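Side-chain contacts in hydroquinone dioxygenase large subunit (Pseudomonas sp., PDB 4ZXA), which forms, together with a small subunit, an iron(II)-dependent hydroquinone 1,2-dioxygenase that opens the aromatic ring of hydroquinone using dioxygen: residues E[282-287]-E[299-304]; E[228-233]-E[271-276]; E[71-76]-E[83-88]. All blocks are in the same frame, centred on the assembly; numbering follows the deposited sequence.

Contact 1. Residues E[282-287]-E[299-304]; sequences NPRARI and ADIRHQ. With CD (cadmium ion), chain I.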
loop_
_atom_site.group_PDB
_atom_site.type_symbol
_atom_site.label_atom_id
_atom_site.label_comp_id
_atom_site.label_asym_id
_atom_site.label_seq_id
_atom_site.Cartn_x
_atom_site.Cartn_y
_atom_site.Cartn_z
ATOM N N ASN E 282 17.888 -5.582 -1.057
ATOM C CA ASN E 282 18.776 -4.485 -1.416
ATOM C C ASN E 282 18.536 -4.037 -2.856
ATOM O O ASN E 282 18.410 -4.860 -3.754
ATOM C CB ASN E 282 20.233 -4.898 -1.169
ATOM C CG ASN E 282 21.189 -4.371 -2.222
ATOM O OD1 ASN E 282 21.706 -3.259 -2.110
ATOM N ND2 ASN E 282 21.449 -5.181 -3.243
ATOM N N PRO E 283 18.457 -2.728 -3.067
ATOM C CA PRO E 283 18.193 -2.188 -4.397
ATOM C C PRO E 283 19.324 -2.556 -5.362
ATOM O O PRO E 283 20.507 -2.452 -5.012
ATOM C CB PRO E 283 18.173 -0.672 -4.167
ATOM C CG PRO E 283 18.166 -0.484 -2.692
ATOM C CD PRO E 283 18.773 -1.684 -2.084
ATOM N N ARG E 284 18.955 -2.986 -6.564
ATOM C CA ARG E 284 19.931 -3.254 -7.608
ATOM C C ARG E 284 19.791 -2.239 -8.742
ATOM O O ARG E 284 20.776 -1.708 -9.252
ATOM C CB ARG E 284 19.763 -4.674 -8.136
ATOM C CG ARG E 284 20.081 -5.726 -7.095
ATOM C CD ARG E 284 21.578 -5.811 -6.846
ATOM N NE ARG E 284 22.168 -6.960 -7.528
ATOM C CZ ARG E 284 21.994 -8.221 -7.133
ATOM N NH1 ARG E 284 21.248 -8.480 -6.064
ATOM N NH2 ARG E 284 22.556 -9.228 -7.804
ATOM N N ALA E 285 18.555 -1.947 -9.117
ATOM C CA ALA E 285 18.326 -1.067 -10.242
ATOM C C ALA E 285 16.902 -0.532 -10.275
ATOM O O ALA E 285 15.989 -1.110 -9.683
ATOM C CB ALA E 285 18.673 -1.796 -11.547
ATOM N N ARG E 286 16.734 0.594 -10.952
ATOM C CA ARG E 286 15.423 1.141 -11.252
ATOM C C ARG E 286 15.306 1.286 -12.768
ATOM O O ARG E 286 15.945 2.146 -13.370
ATOM C CB ARG E 286 15.217 2.486 -10.550
ATOM C CG ARG E 286 13.785 2.984 -10.606
ATOM C CD ARG E 286 13.633 4.326 -9.920
ATOM N NE ARG E 286 12.234 4.664 -9.656
ATOM C CZ ARG E 286 11.511 5.504 -10.397
ATOM N NH1 ARG E 286 12.048 6.105 -11.466
ATOM N NH2 ARG E 286 10.248 5.750 -10.060
ATOM N N ILE E 287 14.511 0.425 -13.388
ATOM C CA ILE E 287 14.438 0.367 -14.842
ATOM C C ILE E 287 13.161 0.996 -15.413
ATOM O O ILE E 287 12.055 0.585 -15.081
ATOM C CB ILE E 287 14.565 -1.083 -15.349
ATOM C CG1 ILE E 287 15.839 -1.729 -14.812
ATOM C CG2 ILE E 287 14.545 -1.145 -16.877
ATOM C CD1 ILE E 287 16.133 -3.054 -15.471
ATOM N N ALA E 299 17.581 -14.054 -13.049
ATOM C CA ALA E 299 16.967 -15.095 -12.247
ATOM C C ALA E 299 17.177 -14.885 -10.746
ATOM O O ALA E 299 16.609 -15.623 -9.937
ATOM C CB ALA E 299 17.507 -16.437 -12.667
ATOM N N ASP E 300 17.986 -13.892 -10.371
ATOM C CA ASP E 300 18.360 -13.721 -8.962
ATOM C C ASP E 300 17.861 -12.417 -8.337
ATOM O O ASP E 300 18.389 -11.960 -7.324
ATOM C CB ASP E 300 19.883 -13.849 -8.779
ATOM C CG ASP E 300 20.669 -12.813 -9.585
ATOM O OD1 ASP E 300 20.086 -12.173 -10.499
ATOM O OD2 ASP E 300 21.879 -12.647 -9.306
ATOM N N ILE E 301 16.847 -11.816 -8.943
ATOM C CA ILE E 301 16.303 -10.584 -8.398
ATOM C C ILE E 301 14.816 -10.748 -8.134
ATOM O O ILE E 301 14.206 -11.744 -8.513
ATOM C CB ILE E 301 16.582 -9.339 -9.328
ATOM C CG1 ILE E 301 16.142 -9.593 -10.777
ATOM C CG2 ILE E 301 18.062 -8.953 -9.311
ATOM C CD1 ILE E 301 14.647 -9.502 -11.003
ATOM N N ARG E 302 14.247 -9.766 -7.458
ATOM C CA ARG E 302 12.798 -9.638 -7.352
ATOM C C ARG E 302 12.456 -8.235 -7.849
ATOM O O ARG E 302 13.314 -7.342 -7.863
ATOM C CB ARG E 302 12.360 -9.791 -5.903
ATOM C CG ARG E 302 12.901 -8.692 -5.023
ATOM C CD ARG E 302 12.653 -8.978 -3.567
ATOM N NE ARG E 302 12.103 -7.802 -2.904
ATOM C CZ ARG E 302 11.980 -7.675 -1.584
ATOM N NH1 ARG E 302 12.385 -8.654 -0.778
ATOM N NH2 ARG E 302 11.457 -6.562 -1.072
ATOM N N HIS E 303 11.213 -8.026 -8.259
ATOM C CA HIS E 303 10.863 -6.769 -8.900
ATOM C C HIS E 303 9.358 -6.525 -8.881
ATOM O O HIS E 303 8.587 -7.429 -8.596
ATOM C CB HIS E 303 11.399 -6.755 -10.332
ATOM C CG HIS E 303 10.905 -7.897 -11.173
ATOM N ND1 HIS E 303 11.337 -8.109 -12.453
ATOM C CD2 HIS E 303 10.003 -8.866 -10.901
ATOM C CE1 HIS E 303 10.725 -9.179 -12.952
ATOM N NE2 HIS E 303 9.910 -9.644 -12.029
ATOM N N GLN E 304 8.953 -5.295 -9.173
ATOM C CA GLN E 304 7.545 -4.924 -9.191
ATOM C C GLN E 304 7.443 -3.775 -10.176
ATOM O O GLN E 304 8.364 -2.960 -10.273
ATOM C CB GLN E 304 7.079 -4.497 -7.789
ATOM C CG GLN E 304 5.573 -4.285 -7.656
ATOM C CD GLN E 304 5.104 -4.105 -6.210
ATOM O OE1 GLN E 304 5.834 -3.596 -5.362
ATOM N NE2 GLN E 304 3.876 -4.530 -5.929
HETATM CD CD CD I . 9.379 -11.741 -12.520
#

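Contact 2. Residues E[228-233]-E[271-276]; sequences VTWNPS and IVWDVG. With H8N (4-hydroxybenzonitrile), chain J.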
loop_
_atom_site.group_PDB
_atom_site.type_symbol
_atom_site.label_atom_id
_atom_site.label_comp_id
_atom_site.label_asym_id
_atom_site.label_seq_id
_atom_site.Cartn_x
_atom_site.Cartn_y
_atom_site.Cartn_z
ATOM N N VAL E 228 -8.481 -7.159 -18.617
ATOM C CA VAL E 228 -7.778 -7.445 -17.360
ATOM C C VAL E 228 -6.399 -6.814 -17.386
ATOM O O VAL E 228 -5.860 -6.533 -18.452
ATOM C CB VAL E 228 -7.609 -8.967 -17.117
ATOM C CG1 VAL E 228 -8.957 -9.659 -17.096
ATOM C CG2 VAL E 228 -6.710 -9.586 -18.187
ATOM N N THR E 229 -5.823 -6.595 -16.213
ATOM C CA THR E 229 -4.474 -6.045 -16.126
ATOM C C THR E 229 -3.478 -7.024 -15.502
ATOM O O THR E 229 -3.855 -7.933 -14.774
ATOM C CB THR E 229 -4.451 -4.751 -15.316
ATOM O OG1 THR E 229 -4.837 -5.039 -13.966
ATOM C CG2 THR E 229 -5.400 -3.753 -15.912
ATOM N N TRP E 230 -2.202 -6.822 -15.804
ATOM C CA TRP E 230 -1.137 -7.686 -15.305
ATOM C C TRP E 230 -1.490 -9.164 -15.458
ATOM O O TRP E 230 -1.566 -9.920 -14.470
ATOM C CB TRP E 230 -0.816 -7.325 -13.874
ATOM C CG TRP E 230 -0.550 -5.852 -13.706
ATOM C CD1 TRP E 230 -1.433 -4.905 -13.284
ATOM C CD2 TRP E 230 0.680 -5.172 -13.967
ATOM N NE1 TRP E 230 -0.828 -3.671 -13.250
ATOM C CE2 TRP E 230 0.470 -3.808 -13.670
ATOM C CE3 TRP E 230 1.939 -5.575 -14.418
ATOM C CZ2 TRP E 230 1.482 -2.853 -13.801
ATOM C CZ3 TRP E 230 2.940 -4.634 -14.551
ATOM C CH2 TRP E 230 2.710 -3.288 -14.238
ATOM N N ASN E 231 -1.710 -9.567 -16.708
ATOM C CA ASN E 231 -2.041 -10.946 -17.011
ATOM C C ASN E 231 -1.487 -11.448 -18.341
ATOM O O ASN E 231 -2.189 -11.468 -19.349
ATOM C CB ASN E 231 -3.548 -11.157 -16.948
ATOM C CG ASN E 231 -3.914 -12.622 -16.794
ATOM O OD1 ASN E 231 -3.378 -13.317 -15.930
ATOM N ND2 ASN E 231 -4.807 -13.102 -17.645
ATOM N N PRO E 232 -0.215 -11.854 -18.335
ATOM C CA PRO E 232 0.419 -12.384 -19.546
ATOM C C PRO E 232 -0.446 -13.491 -20.144
ATOM O O PRO E 232 -0.783 -14.449 -19.440
ATOM C CB PRO E 232 1.749 -12.952 -19.030
ATOM C CG PRO E 232 2.031 -12.150 -17.763
ATOM C CD PRO E 232 0.669 -11.924 -17.156
ATOM N N SER E 233 -0.804 -13.345 -21.420
ATOM C CA SER E 233 -1.654 -14.301 -22.106
ATOM C C SER E 233 -1.038 -14.633 -23.478
ATOM O O SER E 233 -0.589 -13.732 -24.195
ATOM C CB SER E 233 -3.062 -13.717 -22.252
ATOM O OG SER E 233 -3.960 -14.665 -22.798
ATOM N N ILE E 271 6.690 1.623 -18.503
ATOM C CA ILE E 271 6.555 0.968 -17.208
ATOM C C ILE E 271 7.838 1.165 -16.397
ATOM O O ILE E 271 8.953 1.141 -16.946
ATOM C CB ILE E 271 6.289 -0.562 -17.368
ATOM C CG1 ILE E 271 4.965 -0.820 -18.109
ATOM C CG2 ILE E 271 6.294 -1.262 -16.007
ATOM C CD1 ILE E 271 4.655 -2.285 -18.348
ATOM N N VAL E 272 7.695 1.358 -15.089
ATOM C CA VAL E 272 8.871 1.436 -14.231
ATOM C C VAL E 272 9.025 0.208 -13.321
ATOM O O VAL E 272 8.095 -0.185 -12.597
ATOM C CB VAL E 272 8.880 2.713 -13.380
ATOM C CG1 VAL E 272 10.063 2.690 -12.393
ATOM C CG2 VAL E 272 8.939 3.925 -14.265
ATOM N N TRP E 273 10.216 -0.383 -13.347
ATOM C CA TRP E 273 10.501 -1.541 -12.513
ATOM C C TRP E 273 11.481 -1.257 -11.371
ATOM O O TRP E 273 12.600 -0.809 -11.607
ATOM C CB TRP E 273 11.002 -2.702 -13.372
ATOM C CG TRP E 273 9.958 -3.240 -14.289
ATOM C CD1 TRP E 273 9.706 -2.828 -15.563
ATOM C CD2 TRP E 273 9.007 -4.280 -14.009
ATOM N NE1 TRP E 273 8.676 -3.553 -16.099
ATOM C CE2 TRP E 273 8.226 -4.451 -15.167
ATOM C CE3 TRP E 273 8.754 -5.093 -12.899
ATOM C CZ2 TRP E 273 7.199 -5.395 -15.246
ATOM C CZ3 TRP E 273 7.731 -6.032 -12.975
ATOM C CH2 TRP E 273 6.964 -6.170 -14.134
ATOM N N ASP E 274 11.043 -1.501 -10.136
ATOM C CA ASP E 274 11.944 -1.558 -8.989
ATOM C C ASP E 274 12.612 -2.916 -9.006
ATOM O O ASP E 274 11.926 -3.942 -8.987
ATOM C CB ASP E 274 11.165 -1.449 -7.679
ATOM C CG ASP E 274 11.330 -0.105 -7.000
ATOM O OD1 ASP E 274 11.575 0.910 -7.699
ATOM O OD2 ASP E 274 11.202 -0.060 -5.758
ATOM N N VAL E 275 13.935 -2.951 -9.028
ATOM C CA VAL E 275 14.613 -4.233 -9.050
ATOM C C VAL E 275 15.538 -4.382 -7.874
ATOM O O VAL E 275 16.427 -3.557 -7.665
ATOM C CB VAL E 275 15.393 -4.439 -10.349
ATOM C CG1 VAL E 275 16.120 -5.786 -10.319
ATOM C CG2 VAL E 275 14.443 -4.328 -11.548
ATOM N N GLY E 276 15.325 -5.444 -7.105
ATOM C CA GLY E 276 16.130 -5.682 -5.924
ATOM C C GLY E 276 16.600 -7.110 -5.724
ATOM O O GLY E 276 16.335 -8.009 -6.531
HETATM N NAA H8N J . 7.215 -11.175 -13.201
HETATM C CAC H8N J . 6.286 -10.768 -13.730
HETATM C CAI H8N J . 5.100 -10.213 -14.445
HETATM C CAF H8N J . 5.291 -9.135 -15.301
HETATM C CAD H8N J . 4.210 -8.587 -15.984
HETATM C CAH H8N J . 2.958 -9.148 -15.782
HETATM O OAB H8N J . 1.884 -8.609 -16.439
HETATM C CAE H8N J . 2.763 -10.226 -14.926
HETATM C CAG H8N J . 3.847 -10.767 -14.253
#

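Contact 3. Residues E[71-76]-E[83-88]; sequences MRDVAW and VNFDHV. With H8N (4-hydroxybenzonitrile), chain J.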
loop_
_atom_site.group_PDB
_atom_site.type_symbol
_atom_site.label_atom_id
_atom_site.label_comp_id
_atom_site.label_asym_id
_atom_site.label_seq_id
_atom_site.Cartn_x
_atom_site.Cartn_y
_atom_site.Cartn_z
ATOM N N MET E 71 -5.855 -13.070 -6.754
ATOM C CA MET E 71 -6.416 -13.216 -8.094
ATOM C C MET E 71 -5.322 -13.540 -9.089
ATOM O O MET E 71 -5.524 -14.375 -9.959
ATOM C CB MET E 71 -7.134 -11.955 -8.543
ATOM C CG MET E 71 -7.725 -12.078 -9.925
ATOM S SD MET E 71 -9.249 -13.021 -9.952
ATOM C CE MET E 71 -8.769 -14.491 -10.868
ATOM N N ARG E 72 -4.164 -12.887 -8.969
ATOM C CA ARG E 72 -3.072 -13.186 -9.888
ATOM C C ARG E 72 -2.552 -14.589 -9.610
ATOM O O ARG E 72 -2.362 -15.372 -10.540
ATOM C CB ARG E 72 -1.933 -12.141 -9.834
ATOM C CG ARG E 72 -2.333 -10.706 -10.278
ATOM C CD ARG E 72 -3.175 -10.746 -11.534
ATOM N NE ARG E 72 -3.575 -9.439 -12.050
ATOM C CZ ARG E 72 -4.493 -8.653 -11.484
ATOM N NH1 ARG E 72 -5.076 -9.007 -10.342
ATOM N NH2 ARG E 72 -4.813 -7.500 -12.050
ATOM N N ASP E 73 -2.348 -14.912 -8.332
ATOM C CA ASP E 73 -1.780 -16.213 -7.975
ATOM C C ASP E 73 -2.636 -17.355 -8.512
ATOM O O ASP E 73 -2.115 -18.384 -8.944
ATOM C CB ASP E 73 -1.602 -16.367 -6.462
ATOM C CG ASP E 73 -0.282 -17.029 -6.088
ATOM O OD1 ASP E 73 0.494 -17.434 -6.993
ATOM O OD2 ASP E 73 -0.014 -17.144 -4.874
ATOM N N VAL E 74 -3.950 -17.161 -8.490
ATOM C CA VAL E 74 -4.866 -18.199 -8.937
ATOM C C VAL E 74 -4.882 -18.289 -10.450
ATOM O O VAL E 74 -4.880 -19.388 -11.008
ATOM C CB VAL E 74 -6.297 -17.971 -8.427
ATOM C CG1 VAL E 74 -7.296 -18.667 -9.337
ATOM C CG2 VAL E 74 -6.420 -18.461 -7.006
ATOM N N ALA E 75 -4.888 -17.130 -11.104
ATOM C CA ALA E 75 -4.980 -17.075 -12.552
ATOM C C ALA E 75 -3.697 -17.599 -13.182
ATOM O O ALA E 75 -3.725 -18.152 -14.282
ATOM C CB ALA E 75 -5.267 -15.651 -13.023
ATOM N N TRP E 76 -2.577 -17.409 -12.488
ATOM C CA TRP E 76 -1.265 -17.787 -13.016
ATOM C C TRP E 76 -0.873 -19.206 -12.621
ATOM O O TRP E 76 0.189 -19.685 -12.992
ATOM C CB TRP E 76 -0.175 -16.823 -12.523
ATOM C CG TRP E 76 -0.394 -15.394 -12.891
ATOM C CD1 TRP E 76 -1.288 -14.907 -13.798
ATOM C CD2 TRP E 76 0.280 -14.256 -12.335
ATOM N NE1 TRP E 76 -1.206 -13.537 -13.847
ATOM C CE2 TRP E 76 -0.257 -13.111 -12.957
ATOM C CE3 TRP E 76 1.275 -14.090 -11.371
ATOM C CZ2 TRP E 76 0.184 -11.828 -12.660
ATOM C CZ3 TRP E 76 1.704 -12.823 -11.068
ATOM C CH2 TRP E 76 1.159 -11.703 -11.708
ATOM N N VAL E 83 5.813 -15.510 -5.427
ATOM C CA VAL E 83 4.784 -14.508 -5.632
ATOM C C VAL E 83 4.430 -13.884 -4.270
ATOM O O VAL E 83 3.824 -14.531 -3.415
ATOM C CB VAL E 83 3.553 -15.151 -6.255
ATOM C CG1 VAL E 83 2.447 -14.124 -6.441
ATOM C CG2 VAL E 83 3.918 -15.845 -7.583
ATOM N N ASN E 84 4.835 -12.637 -4.058
ATOM C CA ASN E 84 4.641 -12.003 -2.770
ATOM C C ASN E 84 3.452 -11.059 -2.773
ATOM O O ASN E 84 3.369 -10.146 -3.616
ATOM C CB ASN E 84 5.894 -11.261 -2.337
ATOM C CG ASN E 84 7.088 -12.179 -2.182
ATOM O OD1 ASN E 84 7.917 -12.294 -3.086
ATOM N ND2 ASN E 84 7.191 -12.823 -1.035
ATOM N N PHE E 85 2.527 -11.308 -1.839
ATOM C CA PHE E 85 1.323 -10.508 -1.687
ATOM C C PHE E 85 1.764 -9.198 -1.099
ATOM O O PHE E 85 1.216 -8.150 -1.393
ATOM C CB PHE E 85 0.368 -11.178 -0.711
ATOM C CG PHE E 85 -0.432 -12.290 -1.307
ATOM C CD1 PHE E 85 0.129 -13.147 -2.236
ATOM C CD2 PHE E 85 -1.751 -12.486 -0.918
ATOM C CE1 PHE E 85 -0.615 -14.195 -2.785
ATOM C CE2 PHE E 85 -2.508 -13.513 -1.455
ATOM C CZ PHE E 85 -1.935 -14.383 -2.395
ATOM N N ASP E 86 2.757 -9.291 -0.230
ATOM C CA ASP E 86 3.372 -8.139 0.401
ATOM C C ASP E 86 4.618 -8.665 1.095
ATOM O O ASP E 86 5.003 -9.808 0.886
ATOM C CB ASP E 86 2.409 -7.400 1.352
ATOM C CG ASP E 86 2.156 -8.147 2.668
ATOM O OD1 ASP E 86 2.780 -9.208 2.928
ATOM O OD2 ASP E 86 1.333 -7.649 3.465
ATOM N N HIS E 87 5.264 -7.847 1.914
ATOM C CA HIS E 87 6.560 -8.232 2.460
ATOM C C HIS E 87 6.491 -9.303 3.551
ATOM O O HIS E 87 7.511 -9.668 4.135
ATOM C CB HIS E 87 7.335 -7.001 2.932
ATOM C CG HIS E 87 7.746 -6.096 1.815
ATOM N ND1 HIS E 87 6.939 -5.086 1.340
ATOM C CD2 HIS E 87 8.873 -6.065 1.065
ATOM C CE1 HIS E 87 7.553 -4.465 0.349
ATOM N NE2 HIS E 87 8.729 -5.038 0.165
ATOM N N VAL E 88 5.291 -9.807 3.817
ATOM C CA VAL E 88 5.134 -10.891 4.776
ATOM C C VAL E 88 4.603 -12.169 4.129
ATOM O O VAL E 88 5.133 -13.245 4.366
ATOM C CB VAL E 88 4.209 -10.469 5.934
ATOM C CG1 VAL E 88 3.979 -11.621 6.884
ATOM C CG2 VAL E 88 4.817 -9.286 6.660
HETATM N NAA H8N J . 7.215 -11.175 -13.201
HETATM C CAC H8N J . 6.286 -10.768 -13.730
HETATM C CAI H8N J . 5.100 -10.213 -14.445
HETATM C CAF H8N J . 5.291 -9.135 -15.301
HETATM C CAD H8N J . 4.210 -8.587 -15.984
HETATM C CAH H8N J . 2.958 -9.148 -15.782
HETATM O OAB H8N J . 1.884 -8.609 -16.439
HETATM C CAE H8N J . 2.763 -10.226 -14.926
HETATM C CAG H8N J . 3.847 -10.767 -14.253
#

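Contact 1. Residues E[282-287]-E[299-304]
At the edge of the cupin sheet whose strand 301-307 carries the metal ligand His303, Arg284 reaches across from strand 283-290 to Asp300, in the loop just before strand 301-307, and to Ile301, its first residue. The link to Asp300 is a long salt bridge, with Arg284 NH2 3.8 Å from Asp300 OD2. Guanidinium and carboxylate planes are turned 77° against each other, so the pairing is single and oblique rather than a flat two-pronged match. The stronger partner of this guanidinium is Asp277, which meets NH1. The bends of the arginine chain at chi2 and chi3 keep its aliphatic part against Ile301, with CG 4.4 Å from Ile301 CG2, while the charged end turns to Asp300. Between the two segments runs strand 270-277, antiparallel to both, and the arginine therefore spans a neighbour in the sheet. Its backbone takes part in a classic beta bulge, Arg284 and Ala285 together facing Val275. On the strand's other edge, Ala285 to Ile287 pair antiparallel with a strand of the small subunit, which carries the sheet across the interface.

Two residues past Ile301, the imidazole of His303 points inward. Its CG sits between the backbone N and the carbonyl carbon (chi1 57°), and from there NE2 binds the cadmium ion at 2.2 Å. With CE1 2.9 Å and CD2 3.4 Å from the cadmium ion, the bond appears to lean slightly to the CE1 side. His256, Asn258 and Glu262 bind the same ion, which probably stands where iron(II) sits in the working enzyme. The other ring nitrogen, ND1, is hydrogen-bonded close by, which helps fix the rotation of the imidazole.

Contact 2. Residues E[228-233]-E[271-276]
The substrate pocket of the cupin domain closes here, where Trp230, in a loop, meets Trp273 and Ile271 of strand 270-277 beside bound 4-hydroxybenzonitrile. The six-membered end of the Trp230 indole does the touching: CZ3 lies 4.3 Å from Trp273 CH2, and CH2 lies 4.5 Å from Ile271 CG2, a methyl that comes in at the ring edge near its plane. With CG anti to the carbonyl carbon (chi1 -52°), the indole swings out from the loop toward the strand, and NE1 is satisfied by Glu249 O. The backbone of Trp230 is in the left-handed helical region, and its CA stands 3.4 Å from the ligand hydroxyl OAB, whose hydrogen-bond partner is Glu248.

Both tryptophans work as pocket walls. The ligand carbon CAH lies in the plane of the Trp230 ring, at its edge, while Trp273 offers its own edge, CH2 being 3.6 Å from ligand CAF. In the cupin fold such inward-facing strand residues line the cavity around the metal; Trp273 stands in that lining with Phe264 and His303, whose rings it meets. Pro232 comes over one face of the ligand ring, its CG 3.5 Å from ligand CAE. A glycine in place of Pro232 has no ring atoms to set against the ligand, and the phenol ring would probably lose its support on that face and be freer to tilt. At the far end of the ligand, nitrile NAA points to the cadmium ion.

Contact 3. Residues E[71-76]-E[83-88]
Helix 63-75 ends alongside strand 82-84, with the CA atoms of Asp73 and Val83 7.2 Å apart where helix and strand come nearest. This is a helix–loop–strand connection in the N-terminal family region, and its last helical turn is closed by the backbone bond from Trp76 N to Arg72 O. Asp73 carries the contact. Its carboxylate slides past Val83, with OD1 3.8 Å from Val83 CG2 and almost as near CG1, so the oxygen rests against the fork of the valine. The other oxygen, OD2, arrives in the plane of the Phe85 ring at its edge, 3.7 Å from CE1, with carboxylate and ring planes 66° apart. An edge approach of this kind sets the oxygen against the slightly positive ring hydrogens. For its hydrogen bond the buried OD2 turns to Thr91 OG1, while Phe85 meets Phe66 edge-to-face.

One step beyond the helix, Trp76 faces the ligand pocket. Arg72 CB lies over one face of its indole, offset toward the rim, and indole CZ2 is 3.8 Å from ligand CAE. Past Phe85 the chain folds into an Asx turn: Val88 N donates to Asp86 OD1 over 2.7 Å, approaching from above the carboxylate plane, 44° out of it.

Overall arrangement
From the N terminus, contact 3 comes first: six residues lead from helix 63-75 back to strand 82-84. Contact 2 follows, joining the loop after helix 219-224 to strand 270-277 across 37 residues, and contact 1 then spans 11 residues through strand 293-297. The three lie in series, neither nested nor crossed. One eight-stranded sheet receives all of them, 82-84 being separated from 270-277 by strands 251-257 and 301-307. Contacts 2 and 3 both touch the bound ligand and are also tied directly, Arg72 holding the carbonyls of Thr229 and Trp230. Strand 270-277 of contact 2 lies between the two strands of contact 1, and His87 of contact 3 packs on Arg302 of contact 1.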